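Local coordinates for protein phosphoribosylaminoimidazole carboxylase, ATPase subunit (Thermus thermophilus, PDB 3AW8) that probably catalyses the ATP-dependent carboxylation of 5-aminoimidazole ribonucleotide with bicarbonate, giving N5-carboxyaminoimidazole ribonucleotide in purine biosynthesis, at residues F248-E252 against E253-N257; L82-Y85 against P86-A90; V303-G307 against E308-F312. One frame throughout, in Å; residues are numbered along the deposited sequence.

Interaction 1: F248-E252 against E253-N257. With AMP (adenosine monophosphate), chain C.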
loop_
_atom_site.group_PDB
_atom_site.type_symbol
_atom_site.label_atom_id
_atom_site.label_comp_id
_atom_site.label_asym_id
_atom_site.label_seq_id
_atom_site.Cartn_x
_atom_site.Cartn_y
_atom_site.Cartn_z
ATOM N N PHE A 248 22.572 17.090 11.988
ATOM C CA PHE A 248 23.887 16.474 12.062
ATOM C C PHE A 248 23.958 16.070 13.525
ATOM O O PHE A 248 23.598 16.867 14.393
ATOM C CB PHE A 248 24.997 17.486 11.790
ATOM C CG PHE A 248 25.163 17.832 10.352
ATOM C CD1 PHE A 248 25.390 16.840 9.410
ATOM C CD2 PHE A 248 25.120 19.156 9.936
ATOM C CE1 PHE A 248 25.573 17.164 8.064
ATOM C CE2 PHE A 248 25.302 19.489 8.593
ATOM C CZ PHE A 248 25.528 18.490 7.658
ATOM N N GLN A 249 24.385 14.844 13.811
ATOM C CA GLN A 249 24.492 14.424 15.205
ATOM C C GLN A 249 25.952 14.416 15.634
ATOM O O GLN A 249 26.756 13.624 15.136
ATOM C CB GLN A 249 23.899 13.028 15.430
ATOM C CG GLN A 249 23.692 12.719 16.915
ATOM C CD GLN A 249 23.366 11.258 17.204
ATOM O OE1 GLN A 249 22.505 10.657 16.562
ATOM N NE2 GLN A 249 24.048 10.689 18.193
ATOM N N VAL A 250 26.294 15.324 16.540
ATOM C CA VAL A 250 27.650 15.414 17.069
ATOM C C VAL A 250 27.496 15.159 18.565
ATOM O O VAL A 250 26.958 15.996 19.300
ATOM C CB VAL A 250 28.271 16.816 16.837
ATOM C CG1 VAL A 250 29.768 16.772 17.111
ATOM C CG2 VAL A 250 28.015 17.276 15.416
ATOM N N GLY A 251 27.944 13.987 19.002
ATOM C CA GLY A 251 27.819 13.623 20.399
ATOM C C GLY A 251 26.360 13.399 20.744
ATOM O O GLY A 251 25.773 12.377 20.385
ATOM N N GLU A 252 25.778 14.360 21.451
ATOM C CA GLU A 252 24.378 14.297 21.843
ATOM C C GLU A 252 23.722 15.597 21.425
ATOM O O GLU A 252 22.689 16.004 21.966
ATOM C CB GLU A 252 24.243 14.102 23.353
ATOM C CG GLU A 252 24.491 12.673 23.803
ATOM C CD GLU A 252 23.570 11.676 23.110
ATOM O OE1 GLU A 252 22.330 11.792 23.259
ATOM O OE2 GLU A 252 24.089 10.776 22.411
ATOM N N GLU A 253 24.343 16.249 20.450
ATOM C CA GLU A 253 23.831 17.502 19.928
ATOM C C GLU A 253 23.291 17.343 18.515
ATOM O O GLU A 253 23.786 16.528 17.730
ATOM C CB GLU A 253 24.924 18.571 19.958
ATOM C CG GLU A 253 25.156 19.131 21.344
ATOM C CD GLU A 253 23.861 19.611 21.982
ATOM O OE1 GLU A 253 23.201 20.499 21.390
ATOM O OE2 GLU A 253 23.503 19.098 23.067
ATOM N N LEU A 254 22.259 18.121 18.212
ATOM C CA LEU A 254 21.630 18.105 16.902
ATOM C C LEU A 254 21.769 19.489 16.277
ATOM O O LEU A 254 21.355 20.487 16.871
ATOM C CB LEU A 254 20.141 17.756 17.026
ATOM C CG LEU A 254 19.702 16.379 17.532
ATOM C CD1 LEU A 254 18.186 16.340 17.619
ATOM C CD2 LEU A 254 20.208 15.290 16.599
ATOM N N LEU A 255 22.360 19.543 15.089
ATOM C CA LEU A 255 22.537 20.801 14.369
ATOM C C LEU A 255 21.690 20.767 13.092
ATOM O O LEU A 255 21.918 19.935 12.210
ATOM C CB LEU A 255 24.006 20.996 13.992
ATOM C CG LEU A 255 25.059 20.851 15.093
ATOM C CD1 LEU A 255 26.440 21.067 14.496
ATOM C CD2 LEU A 255 24.790 21.849 16.209
ATOM N N PHE A 256 20.713 21.663 12.995
ATOM C CA PHE A 256 19.852 21.718 11.820
ATOM C C PHE A 256 20.664 21.857 10.545
ATOM O O PHE A 256 21.492 22.754 10.432
ATOM C CB PHE A 256 18.890 22.901 11.916
ATOM C CG PHE A 256 18.162 23.190 10.630
ATOM C CD1 PHE A 256 17.060 22.433 10.251
ATOM C CD2 PHE A 256 18.601 24.199 9.778
ATOM C CE1 PHE A 256 16.406 22.678 9.037
ATOM C CE2 PHE A 256 17.954 24.448 8.566
ATOM C CZ PHE A 256 16.856 23.687 8.196
ATOM N N ASN A 257 20.418 20.974 9.584
ATOM C CA ASN A 257 21.117 21.016 8.303
ATOM C C ASN A 257 20.182 21.469 7.181
ATOM O O ASN A 257 20.441 22.476 6.533
ATOM C CB ASN A 257 21.709 19.639 7.969
ATOM C CG ASN A 257 22.144 19.520 6.508
ATOM O OD1 ASN A 257 22.856 20.374 5.986
ATOM N ND2 ASN A 257 21.718 18.449 5.847
HETATM P P AMP C . 23.116 19.092 0.579
HETATM O O1P AMP C . 21.835 18.337 0.554
HETATM O O2P AMP C . 23.253 19.876 1.986
HETATM O O3P AMP C . 23.136 20.151 -0.635
HETATM O "O5'" AMP C . 24.364 18.067 0.398
HETATM C "C5'" AMP C . 24.370 17.148 1.506
HETATM C "C4'" AMP C . 25.691 16.354 1.516
HETATM O "O4'" AMP C . 26.839 17.229 1.770
HETATM C "C3'" AMP C . 25.694 15.272 2.611
HETATM O "O3'" AMP C . 26.273 14.058 2.113
HETATM C "C2'" AMP C . 26.505 15.879 3.765
HETATM O "O2'" AMP C . 27.286 14.879 4.432
HETATM C "C1'" AMP C . 27.381 16.970 3.109
HETATM N N9 AMP C . 27.371 18.211 3.923
HETATM C C8 AMP C . 26.497 19.264 3.803
HETATM N N7 AMP C . 26.775 20.189 4.676
HETATM C C5 AMP C . 27.836 19.805 5.412
HETATM C C6 AMP C . 28.577 20.377 6.482
HETATM N N6 AMP C . 28.237 21.621 6.987
HETATM N N1 AMP C . 29.619 19.684 6.997
HETATM C C2 AMP C . 29.964 18.479 6.522
HETATM N N3 AMP C . 29.293 17.907 5.517
HETATM C C4 AMP C . 28.238 18.524 4.940
#
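Phe248 and Leu255 face each other as an antiparallel hydrogen-bonded pair, Phe248 N donating a hydrogen bond to Leu255 O (2.9 Å) and Leu255 N one to Phe248 O (3.0 Å). Val250 and Glu253 form the next such pair, linked by Glu253 N to Val250 O (2.9 Å) and by Val250 N to Glu253 O. Between them, Gln249 and Leu254 make a non-hydrogen-bonded pair. These bonds close a two-residue beta hairpin of the ATP-grasp domain, strands 241-250 and 253-260, at one edge, within the chain, of the large antiparallel sheet. Gly251 and Glu252 make the turn; the positive phi of Gly251 (69°) is easily adopted by a residue with no side chain.

A side-chain bond braces this turn: the extended side chain of Gln249 carries its amide back, NE2 donating to Gly251 O (3.3 Å), while OE1 is held by Arg179 NE.

Among the apolar contacts, Val250 CG2 lies 4.2 Å from Leu255 CD1 on the face that also carries Phe248. Leu254, on the other face, packs with Gln249 against Leu222 of helix 220-237.

Asn257, itself predicted to bind ATP, makes a CH-pi contact, its CB over the Phe248 ring, 4.1 Å from the centroid. Ring and amide planes are 36° apart. Phe248 CZ approaches the adenine obliquely, 3.5 Å from AMP C5; an apolar aromatic suits this pocket wall, which Phe177, its ring meeting that of Phe248, also lines.

Interaction 2: L82-Y85 against P86-A90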
loop_
_atom_site.group_PDB
_atom_site.type_symbol
_atom_site.label_atom_id
_atom_site.label_comp_id
_atom_site.label_asym_id
_atom_site.label_seq_id
_atom_site.Cartn_x
_atom_site.Cartn_y
_atom_site.Cartn_z
ATOM N N LEU A 82 -7.586 28.307 -4.026
ATOM C CA LEU A 82 -7.938 27.158 -3.189
ATOM C C LEU A 82 -6.987 26.949 -2.009
ATOM O O LEU A 82 -5.939 27.586 -1.928
ATOM C CB LEU A 82 -8.025 25.869 -4.034
ATOM C CG LEU A 82 -6.930 25.349 -4.979
ATOM C CD1 LEU A 82 -7.280 25.699 -6.409
ATOM C CD2 LEU A 82 -5.575 25.906 -4.603
ATOM N N PRO A 83 -7.352 26.064 -1.067
ATOM C CA PRO A 83 -6.486 25.814 0.090
ATOM C C PRO A 83 -5.157 25.241 -0.390
ATOM O O PRO A 83 -5.122 24.481 -1.358
ATOM C CB PRO A 83 -7.278 24.799 0.913
ATOM C CG PRO A 83 -8.693 25.059 0.524
ATOM C CD PRO A 83 -8.596 25.287 -0.959
ATOM N N LEU A 84 -4.076 25.602 0.292
ATOM C CA LEU A 84 -2.749 25.138 -0.078
ATOM C C LEU A 84 -1.980 24.738 1.164
ATOM O O LEU A 84 -1.755 25.564 2.041
ATOM C CB LEU A 84 -1.988 26.251 -0.803
ATOM C CG LEU A 84 -0.554 25.961 -1.244
ATOM C CD1 LEU A 84 -0.590 25.207 -2.564
ATOM C CD2 LEU A 84 0.228 27.264 -1.392
ATOM N N TYR A 85 -1.578 23.474 1.239
ATOM C CA TYR A 85 -0.817 22.996 2.385
ATOM C C TYR A 85 0.348 22.152 1.894
ATOM O O TYR A 85 0.172 21.304 1.026
ATOM C CB TYR A 85 -1.688 22.144 3.305
ATOM C CG TYR A 85 -3.060 22.707 3.590
ATOM C CD1 TYR A 85 -4.102 22.541 2.682
ATOM C CD2 TYR A 85 -3.333 23.369 4.789
ATOM C CE1 TYR A 85 -5.387 23.009 2.960
ATOM C CE2 TYR A 85 -4.614 23.841 5.076
ATOM C CZ TYR A 85 -5.636 23.655 4.157
ATOM O OH TYR A 85 -6.908 24.108 4.431
ATOM N N PRO A 86 1.556 22.371 2.436
ATOM C CA PRO A 86 1.917 23.347 3.468
ATOM C C PRO A 86 1.840 24.761 2.916
ATOM O O PRO A 86 1.690 24.958 1.717
ATOM C CB PRO A 86 3.353 22.963 3.823
ATOM C CG PRO A 86 3.410 21.513 3.506
ATOM C CD PRO A 86 2.677 21.450 2.195
ATOM N N PRO A 87 1.942 25.769 3.795
ATOM C CA PRO A 87 1.883 27.176 3.379
ATOM C C PRO A 87 3.050 27.545 2.471
ATOM O O PRO A 87 4.150 27.012 2.623
ATOM C CB PRO A 87 1.936 27.930 4.706
ATOM C CG PRO A 87 1.322 26.969 5.667
ATOM C CD PRO A 87 1.932 25.657 5.265
ATOM N N ALA A 88 2.810 28.466 1.542
ATOM C CA ALA A 88 3.843 28.920 0.609
ATOM C C ALA A 88 5.101 29.415 1.317
ATOM O O ALA A 88 6.197 29.349 0.764
ATOM C CB ALA A 88 3.291 30.022 -0.294
ATOM N N LYS A 89 4.944 29.911 2.539
ATOM C CA LYS A 89 6.083 30.411 3.303
ATOM C C LYS A 89 7.139 29.321 3.474
ATOM O O LYS A 89 8.333 29.575 3.293
ATOM C CB LYS A 89 5.621 30.903 4.680
ATOM C CG LYS A 89 6.707 31.575 5.527
ATOM C CD LYS A 89 6.168 31.865 6.927
ATOM C CE LYS A 89 7.197 32.530 7.840
ATOM N NZ LYS A 89 7.557 33.900 7.383
ATOM N N ALA A 90 6.691 28.113 3.824
ATOM C CA ALA A 90 7.585 26.973 4.026
ATOM C C ALA A 90 8.496 26.750 2.819
ATOM O O ALA A 90 9.672 26.432 2.972
ATOM C CB ALA A 90 6.774 25.726 4.311
#
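At the junction of Tyr85 with Pro86, the carbonyl oxygen of Tyr85 accepts a hydrogen bond from Thr64 OG1, which ties the turn to strand 62-65. The peptide bond here is cis, as the CA atoms of Tyr85 and Pro86 show by lying just 3.0 Å apart. Proline tolerates this geometry far better than other residues, and the chain bends sharply as a result. Tyr65 OH makes weak hydrogen bonds to two more carbonyls, Pro86 O and Pro87 O, which can at best share its one proton. Pro87 O also takes a weak one from Ala90 N, 3.0 Å away, in the first turn of helix 88-94.

Leu84 carries the apolar side of the contact. Because CG stands opposite the backbone N (chi1 179°), the branched end reaches forward along the chain: CG comes 3.8 Å from Pro86 O, and CD2 lies 4.3 Å from Ala88 CB and 4.1 Å from Ala88 N. The small methyl of Ala88 suits a place shared with Arg76 and Glu79 of helix 72-81, and Leu84 itself packs on Ala75 and Val63. Tyr85 turns its ring elsewhere, to Arg189 and Val240.

Backbone hydrogen bonds between Val63 and both Pro83 and Tyr85 keep 82-85 beside strand 62-65, an edge strand of the parallel sheet within this chain. The cis-proline turn carries the chain from the sheet edge into a helix of the Rossmann-like preATP-grasp domain.

Interaction 3: V303-G307 against E308-F312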
loop_
_atom_site.group_PDB
_atom_site.type_symbol
_atom_site.label_atom_id
_atom_site.label_comp_id
_atom_site.label_asym_id
_atom_site.label_seq_id
_atom_site.Cartn_x
_atom_site.Cartn_y
_atom_site.Cartn_z
ATOM N N VAL A 303 16.925 1.177 1.346
ATOM C CA VAL A 303 18.057 1.329 0.437
ATOM C C VAL A 303 17.578 1.868 -0.910
ATOM O O VAL A 303 16.739 1.266 -1.576
ATOM C CB VAL A 303 18.889 -0.015 0.247
ATOM C CG1 VAL A 303 18.899 -0.816 1.531
ATOM C CG2 VAL A 303 18.348 -0.853 -0.894
ATOM N N ASN A 304 18.096 3.029 -1.295
ATOM C CA ASN A 304 17.724 3.635 -2.563
ATOM C C ASN A 304 18.278 2.873 -3.748
ATOM O O ASN A 304 19.335 2.248 -3.662
ATOM C CB ASN A 304 18.228 5.078 -2.656
ATOM C CG ASN A 304 17.268 6.077 -2.045
ATOM O OD1 ASN A 304 16.090 5.780 -1.838
ATOM N ND2 ASN A 304 17.764 7.275 -1.767
ATOM N N LEU A 305 17.542 2.935 -4.852
ATOM C CA LEU A 305 17.931 2.310 -6.110
ATOM C C LEU A 305 18.303 3.483 -7.017
ATOM O O LEU A 305 17.431 4.176 -7.544
ATOM C CB LEU A 305 16.755 1.519 -6.694
ATOM C CG LEU A 305 16.673 -0.004 -6.485
ATOM C CD1 LEU A 305 17.622 -0.488 -5.396
ATOM C CD2 LEU A 305 15.243 -0.374 -6.159
ATOM N N ILE A 306 19.603 3.718 -7.170
ATOM C CA ILE A 306 20.103 4.821 -7.982
ATOM C C ILE A 306 20.667 4.359 -9.322
ATOM O O ILE A 306 21.503 3.465 -9.376
ATOM C CB ILE A 306 21.218 5.597 -7.230
ATOM C CG1 ILE A 306 20.741 5.981 -5.826
ATOM C CG2 ILE A 306 21.618 6.844 -8.013
ATOM C CD1 ILE A 306 19.542 6.904 -5.817
ATOM N N GLY A 307 20.194 4.983 -10.394
ATOM C CA GLY A 307 20.647 4.688 -11.742
ATOM C C GLY A 307 20.828 3.256 -12.222
ATOM O O GLY A 307 21.559 3.026 -13.184
ATOM N N GLU A 308 20.169 2.294 -11.590
ATOM C CA GLU A 308 20.306 0.903 -11.998
ATOM C C GLU A 308 19.045 0.146 -11.597
ATOM O O GLU A 308 18.351 0.533 -10.658
ATOM C CB GLU A 308 21.517 0.280 -11.303
ATOM C CG GLU A 308 21.230 -0.137 -9.861
ATOM C CD GLU A 308 22.478 -0.318 -9.004
ATOM O OE1 GLU A 308 23.407 -1.056 -9.414
ATOM O OE2 GLU A 308 22.517 0.277 -7.904
ATOM N N LYS A 309 18.750 -0.935 -12.307
ATOM C CA LYS A 309 17.579 -1.747 -11.998
ATOM C C LYS A 309 18.022 -3.134 -11.518
ATOM O O LYS A 309 18.399 -3.989 -12.310
ATOM C CB LYS A 309 16.698 -1.865 -13.238
ATOM C CG LYS A 309 15.388 -2.597 -13.011
ATOM C CD LYS A 309 14.511 -2.503 -14.245
ATOM C CE LYS A 309 13.183 -3.182 -14.040
ATOM N NZ LYS A 309 12.288 -2.936 -15.210
ATOM N N PRO A 310 17.981 -3.373 -10.204
ATOM C CA PRO A 310 18.396 -4.678 -9.686
ATOM C C PRO A 310 17.497 -5.765 -10.235
ATOM O O PRO A 310 16.420 -5.475 -10.746
ATOM C CB PRO A 310 18.218 -4.516 -8.185
ATOM C CG PRO A 310 16.977 -3.659 -8.115
ATOM C CD PRO A 310 17.274 -2.599 -9.167
ATOM N N PRO A 311 17.937 -7.033 -10.165
ATOM C CA PRO A 311 17.130 -8.163 -10.659
ATOM C C PRO A 311 15.988 -8.458 -9.665
ATOM O O PRO A 311 16.225 -8.975 -8.573
ATOM C CB PRO A 311 18.150 -9.298 -10.751
ATOM C CG PRO A 311 19.143 -8.948 -9.666
ATOM C CD PRO A 311 19.313 -7.464 -9.850
ATOM N N PHE A 312 14.757 -8.127 -10.051
ATOM C CA PHE A 312 13.595 -8.308 -9.173
ATOM C C PHE A 312 13.477 -9.648 -8.482
ATOM O O PHE A 312 13.188 -9.707 -7.289
ATOM C CB PHE A 312 12.286 -8.023 -9.923
ATOM C CG PHE A 312 12.052 -6.569 -10.210
ATOM C CD1 PHE A 312 10.837 -6.145 -10.736
ATOM C CD2 PHE A 312 13.050 -5.623 -9.978
ATOM C CE1 PHE A 312 10.620 -4.799 -11.031
ATOM C CE2 PHE A 312 12.846 -4.282 -10.267
ATOM C CZ PHE A 312 11.629 -3.867 -10.795
HETATM O O HOH W 1 21.500 1.943 -6.384
#
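Glu308 doubles back over the end of strand 299-306. Its CB, next to the Gly307 carbonyl, starts the side chain. The first torsion (chi1 80°) places CG between the backbone N and the carbonyl carbon, which directs the side chain back along the strand: CG comes 3.6 Å from Ile306 O, and CD follows at 3.9 Å from the same oxygen. Beyond CG the chain is extended. OE2 lies 2.5 Å from a water that probably donates to it, though other acceptors compete, and that accepts a hydrogen bond from Ile306 N at 2.7 Å; OE1 is hydrogen-bonded to Ser361 OG. A glutamate suits this place, being long enough to serve a strand N-H through water and acceptor-rich enough to bind a hydroxyl as well.

Gly307 makes the bend before it with phi and psi both positive, in the left-handed helical region that glycine enters readily. Further on, Leu305 and Pro310 meet at about a right angle, Leu305 CG lying 3.8 Å from Pro310 CD and 4.0 Å from Pro310 CG. The compact proline ring thus fills in beside a leucine that also packs on Leu323 and Val360.

Pro311 then takes the N-cap position of helix 312-316, whose Phe312 meets Trp325 edge to face and packs on Leu21 of the second subunit. Here a glycine bend and a proline-rich loop form a strand-to-helix connection in the C-terminal domain of PurK.

Interactions 1 and 3 both reach the same large antiparallel sheet, though their centres are about 30 Å apart; interaction 2 lies in the preATP-grasp domain, its centre about 34 Å from that of interaction 3. Interaction 1 mixes a solvent-exposed turn with a buried end at the nucleotide, and backbone hydrogen bonds join its two segments. The other two are buried connections leading into helices, with no direct hydrogen bond between their segments. In 82-90 a cis-proline shapes the chain and the Thr64 hydroxyl, with weaker help from that of Tyr65, ties it to the sheet, whereas 303-312 relies on a glycine bend and a water. Interaction 1 alone touches AMP; of the three, interaction 3 alone reaches the second subunit.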